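Superantigen-like protein SSL8 (Staphylococcus aureus, PDB 3R2T) is of unknown function but belongs to the staphylococcal superantigen-like toxins, secreted proteins that pair an OB-fold domain with a beta-grasp domain. Local coordinates at residues G105-K110 with R231-I236; F134-V139 with L227-M232. One frame throughout, in Å; residues are numbered along the deposited sequence.

Interaction 1: G105-K110 with R231-I236; sequences GKDENK and RMADVI
The methyl group of Ala233 sits over one face of the Asp107 carboxylate, almost straight above its centre: Ala233 CB is 3.5 Å from Asp107 CG and 3.4 Å from Asp107 OD2. At the edge of the same group, Asp107 OD1 takes the N-H of Gly105 on its syn side (Gly105 N to Asp107 OD1 2.9 Å), tilted 24° out of the plane toward the face that carries the methyl. Asp107 OD2 is hydrogen-bonded to Ser137 OG, so each oxygen of the buried carboxylate has a partner. A chi1 of 55° sets CG between the backbone N and the carbonyl carbon and turns the carboxylate back toward the amide of Gly105, where the type I turn Gly105 to Glu108 begins. Lys106 comes obliquely from above the OD1 corner of the second carboxylate, that of Asp234, with Lys106 CE 3.1 Å from Asp234 OD1. The bend at the last torsion leaves Lys106 NZ at 3.7 Å from Asp234 OD1, a long salt bridge. From the other side of the Asp234 carboxylate plane a water donates to Asp234 OD1 at 2.6 Å and accepts from Lys106 N at 3.2 Å, tying the two turns together. The loop after strand 99-102 of the OB-fold domain thus meets the beta-grasp turn Arg231 to Asp234, with strand 133-141 touching Ala233 through Ser137. Beyond the turn, Asp234 pairs through its backbone with Leu182 at the start of helix 182-197, and Ile236 with Val180 of strand 179-181.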
# COMPACT_ATOMS: atom_id res chain seq x y z
N GLY A 105 2.48 3.73 -11.35
CA GLY A 105 2.09 3.64 -12.77
C GLY A 105 3.27 3.81 -13.71
O GLY A 105 4.25 3.09 -13.60
N LYS A 106 3.17 4.76 -14.63
CA LYS A 106 4.26 5.04 -15.58
C LYS A 106 5.45 5.69 -14.88
O LYS A 106 6.52 5.83 -15.46
CB LYS A 106 3.81 6.02 -16.68
CG LYS A 106 2.61 5.58 -17.49
CD LYS A 106 2.38 6.53 -18.67
CE LYS A 106 1.02 6.30 -19.31
NZ LYS A 106 0.68 4.87 -19.50
N ASP A 107 5.24 6.10 -13.62
CA ASP A 107 6.28 6.77 -12.84
C ASP A 107 7.18 5.80 -12.06
O ASP A 107 8.21 6.21 -11.51
CB ASP A 107 5.64 7.78 -11.90
CG ASP A 107 4.57 7.15 -10.99
OD1 ASP A 107 4.38 5.92 -11.05
OD2 ASP A 107 3.90 7.90 -10.24
N GLU A 108 6.81 4.52 -12.05
CA GLU A 108 7.53 3.49 -11.29
C GLU A 108 9.07 3.57 -11.28
O GLU A 108 9.68 3.45 -10.22
CB GLU A 108 7.07 2.09 -11.73
CG GLU A 108 7.69 0.92 -10.92
CD GLU A 108 7.14 -0.47 -11.31
OE1 GLU A 108 6.18 -0.55 -12.10
OE2 GLU A 108 7.68 -1.48 -10.81
N ASN A 109 9.66 3.89 -12.43
CA ASN A 109 11.12 4.00 -12.55
C ASN A 109 11.60 5.34 -13.15
O ASN A 109 12.42 5.33 -14.08
CB ASN A 109 11.63 2.85 -13.42
CG ASN A 109 11.29 1.48 -12.84
OD1 ASN A 109 10.73 0.63 -13.53
ND2 ASN A 109 11.59 1.28 -11.56
N LYS A 110 11.13 6.48 -12.63
CA LYS A 110 11.54 7.78 -13.19
C LYS A 110 12.32 8.75 -12.30
O LYS A 110 12.87 9.73 -12.80
CB LYS A 110 10.35 8.54 -13.79
CG LYS A 110 9.96 8.11 -15.20
CD LYS A 110 8.92 9.06 -15.80
CE LYS A 110 8.65 8.77 -17.27
NZ LYS A 110 8.20 7.37 -17.51
N ARG A 231 -3.30 4.57 -13.31
CA ARG A 231 -3.57 5.70 -14.20
C ARG A 231 -3.24 7.04 -13.56
O ARG A 231 -3.19 8.09 -14.24
CB ARG A 231 -5.03 5.72 -14.63
CG ARG A 231 -5.43 4.52 -15.44
CD ARG A 231 -6.93 4.60 -15.77
NE ARG A 231 -7.20 5.59 -16.80
CZ ARG A 231 -8.41 5.96 -17.21
NH1 ARG A 231 -9.51 5.43 -16.65
NH2 ARG A 231 -8.52 6.86 -18.17
N MET A 232 -3.00 7.02 -12.25
CA MET A 232 -2.76 8.25 -11.51
C MET A 232 -1.44 8.95 -11.83
O MET A 232 -1.21 10.07 -11.38
CB MET A 232 -2.88 7.97 -10.03
CG MET A 232 -4.30 7.63 -9.61
SD MET A 232 -4.33 7.18 -7.88
CE MET A 232 -6.13 7.03 -7.62
N ALA A 233 -0.58 8.29 -12.60
CA ALA A 233 0.67 8.88 -13.01
C ALA A 233 0.57 9.49 -14.41
O ALA A 233 1.52 10.11 -14.84
CB ALA A 233 1.81 7.86 -12.97
N ASP A 234 -0.56 9.30 -15.11
CA ASP A 234 -0.72 9.87 -16.47
C ASP A 234 -0.77 11.39 -16.38
O ASP A 234 -1.46 11.94 -15.54
CB ASP A 234 -1.98 9.37 -17.18
CG ASP A 234 -1.90 7.91 -17.58
OD1 ASP A 234 -0.99 7.17 -17.13
OD2 ASP A 234 -2.78 7.48 -18.37
N VAL A 235 -0.05 12.06 -17.27
CA VAL A 235 0.04 13.50 -17.25
C VAL A 235 -0.49 14.06 -18.55
O VAL A 235 -0.24 13.51 -19.62
CB VAL A 235 1.50 13.98 -17.01
CG1 VAL A 235 2.04 13.39 -15.69
CG2 VAL A 235 2.44 13.58 -18.19
N ILE A 236 -1.21 15.17 -18.44
CA ILE A 236 -1.83 15.85 -19.56
C ILE A 236 -1.38 17.31 -19.71
O ILE A 236 -1.28 18.06 -18.71
CB ILE A 236 -3.35 15.83 -19.34
CG1 ILE A 236 -3.84 14.38 -19.14
CG2 ILE A 236 -4.08 16.46 -20.49
CD1 ILE A 236 -5.31 14.30 -18.74
O HOH W 1 0.22 5.95 -15.20

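Interaction 2: F134-V139 with L227-M232. With SO4 (sulfate ion), chain D.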
# COMPACT_ATOMS: atom_id res chain seq x y z
N PHE A 134 0.19 8.57 2.96
CA PHE A 134 0.47 7.66 1.85
C PHE A 134 -0.43 8.00 0.67
O PHE A 134 -1.65 7.90 0.76
CB PHE A 134 0.21 6.21 2.27
CG PHE A 134 1.31 5.59 3.11
CD1 PHE A 134 2.03 6.33 4.04
CD2 PHE A 134 1.54 4.23 3.04
CE1 PHE A 134 3.02 5.73 4.82
CE2 PHE A 134 2.52 3.61 3.83
CZ PHE A 134 3.26 4.37 4.72
N SER A 135 0.18 8.36 -0.45
CA SER A 135 -0.56 8.71 -1.65
C SER A 135 0.09 8.07 -2.88
O SER A 135 1.27 7.68 -2.83
CB SER A 135 -0.61 10.23 -1.81
OG SER A 135 -1.44 10.62 -2.90
N VAL A 136 -0.69 7.98 -3.96
CA VAL A 136 -0.24 7.35 -5.21
C VAL A 136 0.02 8.32 -6.36
O VAL A 136 -0.86 9.05 -6.76
CB VAL A 136 -1.28 6.35 -5.73
CG1 VAL A 136 -0.82 5.75 -7.05
CG2 VAL A 136 -1.54 5.25 -4.68
N SER A 137 1.24 8.29 -6.88
CA SER A 137 1.63 9.10 -8.04
C SER A 137 1.20 10.58 -7.95
O SER A 137 1.44 11.22 -6.92
CB SER A 137 1.10 8.41 -9.29
OG SER A 137 1.58 7.08 -9.33
N GLY A 138 0.58 11.12 -9.00
CA GLY A 138 0.17 12.53 -9.00
C GLY A 138 1.35 13.48 -9.10
O GLY A 138 1.26 14.62 -8.65
N VAL A 139 2.44 13.03 -9.71
CA VAL A 139 3.65 13.83 -9.84
C VAL A 139 3.78 14.38 -11.24
O VAL A 139 3.56 13.67 -12.19
CB VAL A 139 4.91 12.97 -9.55
CG1 VAL A 139 6.16 13.86 -9.62
CG2 VAL A 139 4.84 12.27 -8.16
N LEU A 227 -10.51 6.03 -9.50
CA LEU A 227 -9.62 6.00 -10.65
C LEU A 227 -8.55 4.91 -10.43
O LEU A 227 -7.98 4.83 -9.34
CB LEU A 227 -8.90 7.34 -10.76
CG LEU A 227 -7.89 7.49 -11.90
CD1 LEU A 227 -8.55 7.30 -13.29
CD2 LEU A 227 -7.20 8.84 -11.79
N ASP A 228 -8.31 4.08 -11.45
CA ASP A 228 -7.30 3.01 -11.39
C ASP A 228 -5.96 3.56 -10.88
O ASP A 228 -5.45 4.55 -11.42
CB ASP A 228 -7.03 2.41 -12.77
CG ASP A 228 -8.23 1.69 -13.37
OD1 ASP A 228 -9.32 1.71 -12.76
OD2 ASP A 228 -8.07 1.10 -14.46
N PHE A 229 -5.40 2.91 -9.87
CA PHE A 229 -4.11 3.34 -9.30
C PHE A 229 -3.00 3.50 -10.36
O PHE A 229 -2.17 4.40 -10.26
CB PHE A 229 -3.63 2.44 -8.15
CG PHE A 229 -4.53 2.50 -6.92
CD1 PHE A 229 -4.61 3.66 -6.16
CD2 PHE A 229 -5.26 1.41 -6.52
CE1 PHE A 229 -5.42 3.72 -5.04
CE2 PHE A 229 -6.07 1.46 -5.40
CZ PHE A 229 -6.15 2.62 -4.65
N GLU A 230 -3.00 2.64 -11.36
CA GLU A 230 -1.99 2.69 -12.43
C GLU A 230 -2.20 3.82 -13.44
O GLU A 230 -1.38 4.01 -14.33
CB GLU A 230 -1.89 1.34 -13.12
CG GLU A 230 -1.39 0.23 -12.20
CD GLU A 230 -1.47 -1.16 -12.81
OE1 GLU A 230 -2.19 -1.35 -13.82
OE2 GLU A 230 -0.81 -2.07 -12.27
N ARG A 231 -3.30 4.57 -13.31
CA ARG A 231 -3.57 5.70 -14.20
C ARG A 231 -3.24 7.04 -13.56
O ARG A 231 -3.19 8.09 -14.24
CB ARG A 231 -5.03 5.72 -14.63
CG ARG A 231 -5.43 4.52 -15.44
CD ARG A 231 -6.93 4.60 -15.77
NE ARG A 231 -7.20 5.59 -16.80
CZ ARG A 231 -8.41 5.96 -17.21
NH1 ARG A 231 -9.51 5.43 -16.65
NH2 ARG A 231 -8.52 6.86 -18.17
N MET A 232 -3.00 7.02 -12.25
CA MET A 232 -2.76 8.25 -11.51
C MET A 232 -1.44 8.95 -11.83
O MET A 232 -1.21 10.07 -11.38
CB MET A 232 -2.88 7.97 -10.03
CG MET A 232 -4.30 7.63 -9.61
SD MET A 232 -4.33 7.18 -7.88
CE MET A 232 -6.13 7.03 -7.62
S SO4 D . -5.17 -0.79 -10.37
O1 SO4 D . -4.15 -1.17 -9.39
O2 SO4 D . -4.50 -0.03 -11.43
O3 SO4 D . -5.78 -1.97 -10.98
O4 SO4 D . -6.20 0.01 -9.70
O HOH W 2 -0.04 5.60 -11.27
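Val136 holds CG1 anti to its backbone N (chi1 178°), which puts one methyl over the turn at 227-232 and the other against the Phe229 ring: Val136 CG1 lies 3.7 Å from Phe229 O, and Val136 CG2 3.8 Å from Phe229 CD1. Met232 starts with CG beside the backbone N (chi1 -68°) and then runs extended, crossing the valine at about a right angle, with Met232 SD 3.8 Å from Val136 CB. Next along the strand the backbone breaks its regular course at Ser137 and Gly138, both with positive phi, and Gly138 N points at the turn. It donates to Met232 O at 3.2 Å from above the carbonyl plane, with an N-H...O angle of 143°. Ser137 CB packs on the same oxygen, Met232 O, at 3.5 Å. A water donates to both Ser137 OG and Phe229 O, the latter at 2.6 Å; Ser137 OG is also bonded to Asp107. On the far side of the turn the amides of Phe229 and Glu230 hold a sulfate, probably from the crystallisation liquor, with Phe229 N 3.0 Å from its O4. Phe148 of the second subunit covers Val136 and Phe229. The chemistry is that of a buried domain seam: apolar packing joins Val136 to Phe229 and Met232, carbons of Val136 and Ser137 also rest on carbonyl oxygens, and one backbone bond and one water make the polar bridges.

Both interactions join the OB-fold domain to the same beta-grasp loop, between strands 218-222 and 235-237, sharing Arg231 and Met232, and their centres lie about 8 Å apart. Interaction 2 is the inner one, buried on strand 133-141 and packed on one side by the second subunit; interaction 1 lies farther from the chain centre, partly open, and no other subunit touches its segments. Interaction 2 relies on apolar packing and a direct backbone bond, interaction 1 on two carboxylates and a lysine, with Asp107 buried and Lys106 exposed; each has a bridging water. Successive residues of this loop serve each side, Met232 facing the strand and Ala233 the 105-110 loop. The Asp107-Ser137 hydrogen bond ties the contacts together.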